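Oxidoreductase (Listeria innocua, PDB 3E18) binds nicotinamide-adenine-dinucleotide in a Rossmann-fold domain and is probably a dehydrogenase of the Gfo/Idh/MocA family, its substrate not being established. Local coordinates at residues I71-P74 with N75-K79; I108-V111 with A112-N116; Q123-R126 with W127-D130; I322-N325 with E326-Y329. All blocks are in the same frame, centred on the assembly; numbering follows the deposited sequence.

How the contacts relate
Each of the four contacts is local, made within one continuous run of chain, so they follow in series without nesting or crossing. Contact 1 turns the chain from strand 68-71 into helix 78-87 beside NAD. Contact 2 is the last turns of helix 102-115, and its Ile-108 CD1 packs on Lys-79 CA of contact 1. Contact 3 turns the chain out of strand 119-122 towards helix 129-140 and reaches the nicotinamide end of the same NAD. Contact 4 starts helix 325-344, which returns to the Rossmann domain: its Asn-325 meets Met-109 of contact 2, and its Glu-327 forms a salt bridge with Arg-126 of contact 3.

Contact 1 (I71-P74 with N75-K79); sequences IATP and NDSHK. With NAD (nicotinamide-adenine-dinucleotide), chain E.
Ile-71, at the end of strand 68-71, sends its CG2 methyl to CD2 of the His-78 ring, 3.8 Å away, the two side chains running past each other in opposite senses. Two residues on, the carbonyl of Thr-73 accepts a 2.7 Å hydrogen bond from His-78 NE2; this oxygen lies near the ring plane, although the donor stands above the carbonyl plane. The other ring nitrogen, ND1, bonds to Val-98 O, and CA of Asn-75 sits over one face, so the imidazole is held from several directions. Thr-73 turns OG1 between its own backbone N and carbonyl carbon (chi1 62°), which brings the hydroxyl within 2.7 Å of Ser-77 OG and leaves CG2 against the adenine, 3.5 Å from NAD C4A. Pro-74 O receives both Ser-77 OG, at 2.9 Å, and Ser-77 N, at 3.2 Å, from the same face of its carbonyl plane, while its ring carbon CD packs on NAD C8A. Beyond it, Asn-75 OD1 lies 2.7 Å from the ribose hydroxyl O3D of NAD, and its ND2 bonds to Gly-170 O. Such a turn between a parallel strand and its following helix, lined against the dinucleotide, is characteristic of the Rossmann fold.

Contact 2 (I108-V111 with A112-N116); sequences IMDV and AKRVN
The last turns of helix 102-115, the crossover helix of the beta-alpha-beta unit between strands 91-95 and 119-122, bring Asp-110 and Arg-114 together one turn apart. Their side chains lie alongside and point the same way, with the carboxylate and guanidinium planes stacked 24° apart. CB of Asp-110 sits over one face of the guanidinium, 3.7 Å from Arg-114 CZ. The charged ends are farther apart: Asp-110 OD2 is 4.0 Å from Arg-114 NH2 and well out of the guanidinium plane, so this long salt bridge rests on charge alone, with no N-H aimed at the oxygen. Arg-114 gets there by placing CG anti to its carbonyl carbon (chi1 -71°) and running on extended to NE, which carries CG and CD across the carbonyl oxygen of Asp-110, CD being 3.3 Å from that atom.

Underneath runs the i to i+4 ladder of an alpha helix: Ala-112 N bonds to Ile-108 O at 2.9 Å, and Lys-113, Arg-114 and Val-115 repeat the pattern onto Met-109, Asp-110 and Val-111. Asn-116, with positive phi, ends the helix in a Schellman motif. On another side, Ile-108 and Val-111 pack against helix 78-87, both touching Leu-86. Val-111 also makes a loose apolar contact with Val-115 through their CG1 methyls, 4.4 Å apart, and CG2 of Val-115 lies 3.3 Å from Val-111 O.

Contact 3 (Q123-R126 with W127-D130); sequences QNRR and WDED. With NAD (nicotinamide-adenine-dinucleotide), chain E.
Arg-125 and Asp-128 are joined by a salt bridge across a short 3-10 turn. The arginine chain stays extended from CG to NE; a final twist about CD-NE (chi4 -97°) then turns the guanidinium so that NH1 meets Asp-128 OD2 at 2.8 Å. The bond is fairly straight, with an N-H...O angle of 157°. It lies close to the guanidinium plane and uses the syn side of the carboxylate, although the two planes stand 77° apart. The other carboxylate oxygen, Asp-128 OD1, takes a hydrogen bond from a water that also donates to Asn-124 O, so both oxygens are tied back to the preceding turn. Asp-128 stands at the N-cap position of the next helix, but its side chain makes no capping bond.

Next to this salt bridge, Asn-124 offers its amide to the cofactor. Its CG is lodged between backbone N and carbonyl carbon, and the amide pairs with the nicotinamide carboxamide through two bonds: NAD N7N donates to Asn-124 OD1 at 3.0 Å, and Asn-124 ND2 donates in return to NAD O7N over a longer 3.3 Å. Trp-127 presents its ring edge to Gln-123 O, 3.4 Å from CZ3, while its NE1 bonds to Pro-305 O.

The turn leaves strand 119-122 and leads into helix 129-140. Helix 173-188 borders it, with Trp-177 and His-180 against Arg-125 and Asp-183 bound to Arg-126, whose NH1 reaches Glu-327 at the start of helix 325-344.

Contact 4 (I322-N325 with E326-Y329); sequences IVQN and EEVY
This is a helix N-terminal cap, the glutamate-to-N-cap half of a capping box, at the point where the loop after helix 307-315 enters helix 325-344. Gln-324 occupies the N-cap position, and the side chain of Glu-327, the N3 residue, folds back to its backbone: Gln-324 N donates to Glu-327 OE1 at 3.2 Å, with an N-H...O angle of 165°. The amide approaches from above the carboxylate plane. With CG beside its own backbone N (chi1 -64°) and the chain straight from there, the glutamate lays its carboxylate against the glutamine, CD being 3.7 Å from Gln-324 CB. The same OE1 has a second partner in Arg-126 NH1, so one oxygen serves a backbone amide and a salt bridge; the arginine would probably help to keep this acid ionised.

The first turn closes through the carbonyl of the cap residue. Val-328 N bonds to Gln-324 O at 3.1 Å, in the carbonyl plane, whereas Glu-327 N makes only a weak, bent bond to the same oxygen. Tyr-329 N follows with Asn-325 O at 2.8 Å, continuing the i to i+4 series.

Next to the polar cap is an apolar contact: Val-323 and Val-328 both lie on Val-121 of strand 119-122, and Val-323 CG1 touches Val-328 CG2 at 3.7 Å. Asn-325 fixes the helix start from another side, its ND2 bonded to Phe-119 O. A water links the other carboxylate oxygen of Glu-327 to the loop, donating to Glu-327 OE2 at 2.7 Å and to Ile-322 O at 2.6 Å.

Contact 1 (I71-P74 with N75-K79)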
# COMPACT_ATOMS: atom_id res chain seq x y z
N ILE A 71 -18.85 18.64 24.05
CA ILE A 71 -17.68 18.11 24.76
C ILE A 71 -16.43 18.12 23.89
O ILE A 71 -16.31 17.34 22.95
CB ILE A 71 -17.94 16.72 25.39
CG1 ILE A 71 -19.05 16.85 26.43
CG2 ILE A 71 -16.68 16.14 26.08
CD1 ILE A 71 -19.80 15.60 26.64
N ALA A 72 -15.51 19.02 24.21
CA ALA A 72 -14.26 19.11 23.47
C ALA A 72 -13.05 19.04 24.42
O ALA A 72 -12.12 19.85 24.35
CB ALA A 72 -14.23 20.38 22.63
N THR A 73 -13.08 18.04 25.30
CA THR A 73 -12.01 17.78 26.25
C THR A 73 -11.14 16.63 25.70
O THR A 73 -11.54 16.00 24.72
CB THR A 73 -12.59 17.40 27.62
OG1 THR A 73 -13.35 16.18 27.48
CG2 THR A 73 -13.48 18.50 28.16
N PRO A 74 -9.95 16.36 26.30
CA PRO A 74 -9.20 15.15 25.92
C PRO A 74 -10.02 13.85 26.00
O PRO A 74 -11.02 13.77 26.72
CB PRO A 74 -8.03 15.14 26.90
CG PRO A 74 -7.80 16.58 27.21
CD PRO A 74 -9.19 17.17 27.28
N ASN A 75 -9.60 12.84 25.26
CA ASN A 75 -10.44 11.68 24.98
C ASN A 75 -10.90 10.85 26.17
O ASN A 75 -11.98 10.25 26.12
CB ASN A 75 -9.75 10.77 23.96
CG ASN A 75 -9.58 11.43 22.63
OD1 ASN A 75 -10.32 12.36 22.28
ND2 ASN A 75 -8.60 10.96 21.85
N ASP A 76 -10.08 10.81 27.22
CA ASP A 76 -10.36 9.99 28.39
C ASP A 76 -11.51 10.51 29.24
O ASP A 76 -12.12 9.75 30.00
CB ASP A 76 -9.09 9.77 29.23
CG ASP A 76 -8.50 11.06 29.77
OD1 ASP A 76 -8.22 11.99 28.98
OD2 ASP A 76 -8.29 11.14 31.00
N SER A 77 -11.83 11.80 29.10
CA SER A 77 -12.90 12.40 29.88
C SER A 77 -14.27 12.43 29.18
O SER A 77 -15.26 12.83 29.80
CB SER A 77 -12.50 13.81 30.34
OG SER A 77 -12.11 14.62 29.25
N HIS A 78 -14.35 12.00 27.92
CA HIS A 78 -15.57 12.17 27.14
C HIS A 78 -16.76 11.43 27.73
O HIS A 78 -17.86 11.97 27.79
CB HIS A 78 -15.40 11.68 25.70
CG HIS A 78 -14.53 12.55 24.84
ND1 HIS A 78 -14.22 12.21 23.55
CD2 HIS A 78 -13.90 13.72 25.09
CE1 HIS A 78 -13.44 13.14 23.03
NE2 HIS A 78 -13.23 14.07 23.94
N LYS A 79 -16.53 10.19 28.15
CA LYS A 79 -17.61 9.31 28.57
C LYS A 79 -18.32 9.83 29.83
O LYS A 79 -19.54 9.88 29.87
CB LYS A 79 -17.08 7.90 28.79
CG LYS A 79 -18.14 6.86 29.21
CD LYS A 79 -17.48 5.64 29.82
CE LYS A 79 -18.52 4.63 30.29
NZ LYS A 79 -17.91 3.36 30.80
PA NAD E . -6.87 20.90 23.87
O1A NAD E . -6.42 21.99 22.98
O2A NAD E . -5.81 20.36 24.75
O5B NAD E . -8.13 21.38 24.74
C5B NAD E . -8.82 20.56 25.65
C4B NAD E . -9.42 21.47 26.72
O4B NAD E . -10.24 20.73 27.61
C3B NAD E . -8.32 22.12 27.56
O3B NAD E . -8.52 23.51 27.57
C2B NAD E . -8.52 21.53 28.94
O2B NAD E . -8.20 22.43 29.97
C1B NAD E . -9.99 21.16 28.93
N9A NAD E . -10.34 20.09 29.87
C8A NAD E . -9.60 18.99 30.21
N7A NAD E . -10.30 18.25 31.10
C5A NAD E . -11.48 18.87 31.34
C6A NAD E . -12.55 18.56 32.17
N6A NAD E . -12.59 17.38 32.77
N1A NAD E . -13.65 19.41 32.20
C2A NAD E . -13.67 20.56 31.43
N3A NAD E . -12.60 20.86 30.62
C4A NAD E . -11.52 20.03 30.57
O3 NAD E . -7.48 19.70 22.97
PN NAD E . -8.10 19.89 21.51
O1N NAD E . -7.03 19.73 20.49
O2N NAD E . -9.01 21.06 21.47
O5D NAD E . -9.01 18.53 21.39
C5D NAD E . -10.08 18.25 22.27
C4D NAD E . -11.01 17.20 21.62
O4D NAD E . -11.36 17.60 20.31
C3D NAD E . -10.36 15.83 21.47
O3D NAD E . -11.35 14.82 21.62
C2D NAD E . -9.87 15.79 20.04
O2D NAD E . -9.90 14.47 19.55
C1D NAD E . -10.91 16.66 19.34
N1N NAD E . -10.46 17.33 18.09
C2N NAD E . -11.20 17.11 16.97
C3N NAD E . -10.88 17.69 15.75
C7N NAD E . -11.87 17.58 14.62
O7N NAD E . -11.48 17.98 13.34
N7N NAD E . -13.10 17.13 14.85
C4N NAD E . -9.79 18.56 15.67
C5N NAD E . -9.03 18.80 16.82
C6N NAD E . -9.39 18.19 18.03

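Contact 2 (I108-V111 with A112-N116)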
# COMPACT_ATOMS: atom_id res chain seq x y z
N ILE A 108 -23.14 5.00 26.74
CA ILE A 108 -23.68 6.32 26.45
C ILE A 108 -24.98 6.26 25.66
O ILE A 108 -25.95 6.94 26.01
CB ILE A 108 -22.67 7.19 25.71
CG1 ILE A 108 -21.47 7.47 26.62
CG2 ILE A 108 -23.32 8.50 25.26
CD1 ILE A 108 -20.36 8.26 25.93
N MET A 109 -25.00 5.43 24.61
CA MET A 109 -26.19 5.19 23.80
C MET A 109 -27.38 4.72 24.64
O MET A 109 -28.51 5.21 24.46
CB MET A 109 -25.88 4.17 22.68
CG MET A 109 -25.07 4.74 21.48
SD MET A 109 -24.40 3.49 20.33
CE MET A 109 -25.89 2.71 19.73
N ASP A 110 -27.12 3.79 25.56
CA ASP A 110 -28.11 3.30 26.52
C ASP A 110 -28.68 4.41 27.39
O ASP A 110 -29.89 4.54 27.52
CB ASP A 110 -27.51 2.20 27.40
CG ASP A 110 -27.36 0.87 26.68
OD1 ASP A 110 -28.01 0.66 25.64
OD2 ASP A 110 -26.59 0.03 27.18
N VAL A 111 -27.80 5.21 27.99
CA VAL A 111 -28.22 6.35 28.81
C VAL A 111 -29.06 7.34 27.99
O VAL A 111 -30.13 7.73 28.43
CB VAL A 111 -27.02 7.05 29.51
CG1 VAL A 111 -27.47 8.31 30.25
CG2 VAL A 111 -26.32 6.08 30.47
N ALA A 112 -28.59 7.72 26.80
CA ALA A 112 -29.31 8.68 25.93
C ALA A 112 -30.73 8.20 25.63
O ALA A 112 -31.70 8.97 25.69
CB ALA A 112 -28.54 8.92 24.63
N LYS A 113 -30.86 6.91 25.35
CA LYS A 113 -32.17 6.31 25.10
C LYS A 113 -33.07 6.36 26.35
O LYS A 113 -34.24 6.72 26.26
CB LYS A 113 -32.00 4.86 24.65
CG LYS A 113 -33.25 4.26 24.04
CD LYS A 113 -33.18 2.74 23.97
CE LYS A 113 -34.45 2.15 23.35
NZ LYS A 113 -35.67 2.38 24.18
N ARG A 114 -32.50 6.01 27.51
CA ARG A 114 -33.23 5.99 28.78
C ARG A 114 -33.72 7.36 29.22
O ARG A 114 -34.81 7.47 29.77
CB ARG A 114 -32.38 5.33 29.88
CG ARG A 114 -32.24 3.84 29.68
CD ARG A 114 -31.00 3.30 30.35
NE ARG A 114 -30.73 1.91 29.96
CZ ARG A 114 -29.64 1.23 30.29
NH1 ARG A 114 -28.69 1.80 31.02
NH2 ARG A 114 -29.48 -0.01 29.89
N VAL A 115 -32.93 8.41 28.98
CA VAL A 115 -33.34 9.74 29.39
C VAL A 115 -34.05 10.53 28.27
O VAL A 115 -34.43 11.69 28.48
CB VAL A 115 -32.15 10.58 29.91
CG1 VAL A 115 -31.45 9.89 31.06
CG2 VAL A 115 -31.16 10.86 28.78
N ASN A 116 -34.20 9.90 27.10
CA ASN A 116 -34.83 10.51 25.92
C ASN A 116 -34.13 11.82 25.50
O ASN A 116 -34.76 12.87 25.37
CB ASN A 116 -36.34 10.69 26.15
CG ASN A 116 -37.11 10.99 24.88
OD1 ASN A 116 -36.66 10.69 23.78
ND2 ASN A 116 -38.29 11.58 25.04

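Contact 3 (Q123-R126 with W127-D130)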
# COMPACT_ATOMS: atom_id res chain seq x y z
N GLN A 123 -18.45 14.08 13.62
CA GLN A 123 -17.66 13.58 12.50
C GLN A 123 -17.67 14.60 11.37
O GLN A 123 -18.25 14.39 10.32
CB GLN A 123 -18.15 12.17 12.07
CG GLN A 123 -18.07 11.11 13.20
CD GLN A 123 -16.64 10.72 13.64
OE1 GLN A 123 -15.64 11.08 13.01
NE2 GLN A 123 -16.56 9.98 14.73
N ASN A 124 -16.99 15.74 11.59
CA ASN A 124 -17.05 16.87 10.67
C ASN A 124 -16.38 16.59 9.32
O ASN A 124 -16.69 17.24 8.33
CB ASN A 124 -16.39 18.11 11.31
CG ASN A 124 -14.97 17.85 11.76
OD1 ASN A 124 -14.68 16.82 12.35
ND2 ASN A 124 -14.07 18.81 11.51
N ARG A 125 -15.49 15.60 9.26
CA ARG A 125 -14.76 15.35 8.00
C ARG A 125 -15.55 14.56 6.96
O ARG A 125 -15.08 14.35 5.84
CB ARG A 125 -13.35 14.81 8.27
CG ARG A 125 -12.48 15.89 8.94
CD ARG A 125 -11.00 15.64 8.76
NE ARG A 125 -10.20 16.74 9.28
CZ ARG A 125 -9.71 17.75 8.56
NH1 ARG A 125 -9.91 17.84 7.25
NH2 ARG A 125 -8.98 18.68 9.16
N ARG A 126 -16.76 14.15 7.32
CA ARG A 126 -17.70 13.62 6.33
C ARG A 126 -18.12 14.71 5.34
O ARG A 126 -18.55 14.40 4.24
CB ARG A 126 -18.95 13.08 7.01
CG ARG A 126 -18.73 11.84 7.79
CD ARG A 126 -20.05 11.29 8.24
NE ARG A 126 -19.88 10.22 9.20
CZ ARG A 126 -20.85 9.37 9.54
NH1 ARG A 126 -22.05 9.53 9.02
NH2 ARG A 126 -20.64 8.42 10.44
N TRP A 127 -17.95 15.97 5.72
CA TRP A 127 -18.25 17.12 4.87
C TRP A 127 -17.03 17.61 4.07
O TRP A 127 -17.13 18.58 3.31
CB TRP A 127 -18.85 18.26 5.71
CG TRP A 127 -20.32 18.06 6.09
CD1 TRP A 127 -21.40 18.62 5.48
CD2 TRP A 127 -20.84 17.27 7.18
NE1 TRP A 127 -22.57 18.23 6.10
CE2 TRP A 127 -22.25 17.40 7.15
CE3 TRP A 127 -20.25 16.46 8.17
CZ2 TRP A 127 -23.09 16.75 8.07
CZ3 TRP A 127 -21.09 15.81 9.10
CH2 TRP A 127 -22.50 15.97 9.04
N ASP A 128 -15.88 16.96 4.24
CA ASP A 128 -14.65 17.34 3.52
C ASP A 128 -14.85 17.24 2.01
O ASP A 128 -15.39 16.25 1.51
CB ASP A 128 -13.47 16.46 3.96
CG ASP A 128 -12.72 17.02 5.16
OD1 ASP A 128 -13.16 18.03 5.76
OD2 ASP A 128 -11.67 16.43 5.52
N GLU A 129 -14.46 18.29 1.29
CA GLU A 129 -14.68 18.39 -0.16
C GLU A 129 -14.01 17.27 -0.97
O GLU A 129 -14.62 16.66 -1.85
CB GLU A 129 -14.21 19.77 -0.65
CG GLU A 129 -14.90 20.22 -1.92
CD GLU A 129 -14.60 21.67 -2.31
OE1 GLU A 129 -14.14 22.47 -1.45
OE2 GLU A 129 -14.82 22.01 -3.49
N ASP A 130 -12.75 16.98 -0.64
CA ASP A 130 -12.03 15.85 -1.25
C ASP A 130 -12.78 14.53 -1.08
O ASP A 130 -12.88 13.75 -2.03
CB ASP A 130 -10.63 15.73 -0.67
CG ASP A 130 -10.63 15.51 0.83
OD1 ASP A 130 -11.15 16.38 1.57
OD2 ASP A 130 -10.09 14.49 1.26
PA NAD E . -6.87 20.90 23.87
O1A NAD E . -6.42 21.99 22.98
O2A NAD E . -5.81 20.36 24.75
O5B NAD E . -8.13 21.38 24.74
C5B NAD E . -8.82 20.56 25.65
C4B NAD E . -9.42 21.47 26.72
O4B NAD E . -10.24 20.73 27.61
C3B NAD E . -8.32 22.12 27.56
O3B NAD E . -8.52 23.51 27.57
C2B NAD E . -8.52 21.53 28.94
O2B NAD E . -8.20 22.43 29.97
C1B NAD E . -9.99 21.16 28.93
N9A NAD E . -10.34 20.09 29.87
C8A NAD E . -9.60 18.99 30.21
N7A NAD E . -10.30 18.25 31.10
C5A NAD E . -11.48 18.87 31.34
C6A NAD E . -12.55 18.56 32.17
N6A NAD E . -12.59 17.38 32.77
N1A NAD E . -13.65 19.41 32.20
C2A NAD E . -13.67 20.56 31.43
N3A NAD E . -12.60 20.86 30.62
C4A NAD E . -11.52 20.03 30.57
O3 NAD E . -7.48 19.70 22.97
PN NAD E . -8.10 19.89 21.51
O1N NAD E . -7.03 19.73 20.49
O2N NAD E . -9.01 21.06 21.47
O5D NAD E . -9.01 18.53 21.39
C5D NAD E . -10.08 18.25 22.27
C4D NAD E . -11.01 17.20 21.62
O4D NAD E . -11.36 17.60 20.31
C3D NAD E . -10.36 15.83 21.47
O3D NAD E . -11.35 14.82 21.62
C2D NAD E . -9.87 15.79 20.04
O2D NAD E . -9.90 14.47 19.55
C1D NAD E . -10.91 16.66 19.34
N1N NAD E . -10.46 17.33 18.09
C2N NAD E . -11.20 17.11 16.97
C3N NAD E . -10.88 17.69 15.75
C7N NAD E . -11.87 17.58 14.62
O7N NAD E . -11.48 17.98 13.34
N7N NAD E . -13.10 17.13 14.85
C4N NAD E . -9.79 18.56 15.67
C5N NAD E . -9.03 18.80 16.82
C6N NAD E . -9.39 18.19 18.03
O HOH W 1 -15.33 19.56 6.62

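Contact 4 (I322-N325 with E326-Y329)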
# COMPACT_ATOMS: atom_id res chain seq x y z
N ILE A 322 -27.39 12.52 10.35
CA ILE A 322 -26.40 12.16 9.33
C ILE A 322 -25.31 11.27 9.96
O ILE A 322 -25.03 10.17 9.46
CB ILE A 322 -25.80 13.42 8.63
CG1 ILE A 322 -26.86 14.09 7.73
CG2 ILE A 322 -24.55 13.07 7.81
CD1 ILE A 322 -26.49 15.48 7.25
N VAL A 323 -24.72 11.75 11.05
CA VAL A 323 -23.76 10.96 11.84
C VAL A 323 -24.55 10.10 12.83
O VAL A 323 -25.00 10.60 13.86
CB VAL A 323 -22.76 11.84 12.60
CG1 VAL A 323 -21.72 10.97 13.31
CG2 VAL A 323 -22.05 12.81 11.67
N GLN A 324 -24.75 8.83 12.49
CA GLN A 324 -25.53 7.92 13.29
C GLN A 324 -24.64 7.22 14.30
O GLN A 324 -23.49 6.90 13.98
CB GLN A 324 -26.23 6.90 12.39
CG GLN A 324 -27.16 7.58 11.41
CD GLN A 324 -28.29 6.69 10.95
OE1 GLN A 324 -29.21 6.39 11.71
NE2 GLN A 324 -28.25 6.29 9.68
N ASN A 325 -25.15 7.00 15.51
CA ASN A 325 -24.35 6.45 16.60
C ASN A 325 -23.89 5.02 16.34
O ASN A 325 -22.78 4.64 16.71
CB ASN A 325 -25.10 6.54 17.93
CG ASN A 325 -25.14 7.95 18.47
OD1 ASN A 325 -24.20 8.73 18.27
ND2 ASN A 325 -26.21 8.30 19.17
N GLU A 326 -24.74 4.25 15.67
CA GLU A 326 -24.43 2.87 15.28
C GLU A 326 -23.26 2.81 14.30
O GLU A 326 -22.46 1.87 14.32
CB GLU A 326 -25.68 2.18 14.72
CG GLU A 326 -26.77 3.11 14.17
CD GLU A 326 -27.66 3.72 15.25
OE1 GLU A 326 -27.79 4.96 15.28
OE2 GLU A 326 -28.23 2.97 16.08
N GLU A 327 -23.15 3.83 13.44
CA GLU A 327 -22.01 3.96 12.53
C GLU A 327 -20.75 4.26 13.33
O GLU A 327 -19.70 3.69 13.08
CB GLU A 327 -22.23 5.10 11.53
CG GLU A 327 -23.38 4.92 10.57
CD GLU A 327 -23.69 6.18 9.76
OE1 GLU A 327 -23.25 7.29 10.11
OE2 GLU A 327 -24.39 6.05 8.75
N VAL A 328 -20.88 5.17 14.29
CA VAL A 328 -19.77 5.58 15.15
C VAL A 328 -19.24 4.39 15.97
O VAL A 328 -18.01 4.24 16.13
CB VAL A 328 -20.19 6.81 16.02
CG1 VAL A 328 -19.10 7.24 16.98
CG2 VAL A 328 -20.54 7.98 15.13
N TYR A 329 -20.17 3.54 16.42
CA TYR A 329 -19.90 2.26 17.09
C TYR A 329 -19.06 1.31 16.23
O TYR A 329 -18.06 0.76 16.71
CB TYR A 329 -21.21 1.58 17.51
CG TYR A 329 -21.04 0.21 18.13
CD1 TYR A 329 -20.43 0.06 19.38
CD2 TYR A 329 -21.48 -0.95 17.47
CE1 TYR A 329 -20.25 -1.20 19.95
CE2 TYR A 329 -21.32 -2.22 18.05
CZ TYR A 329 -20.70 -2.33 19.28
OH TYR A 329 -20.52 -3.55 19.87
O HOH W 2 -25.88 8.22 7.98
O HOH W 3 -29.20 7.04 14.34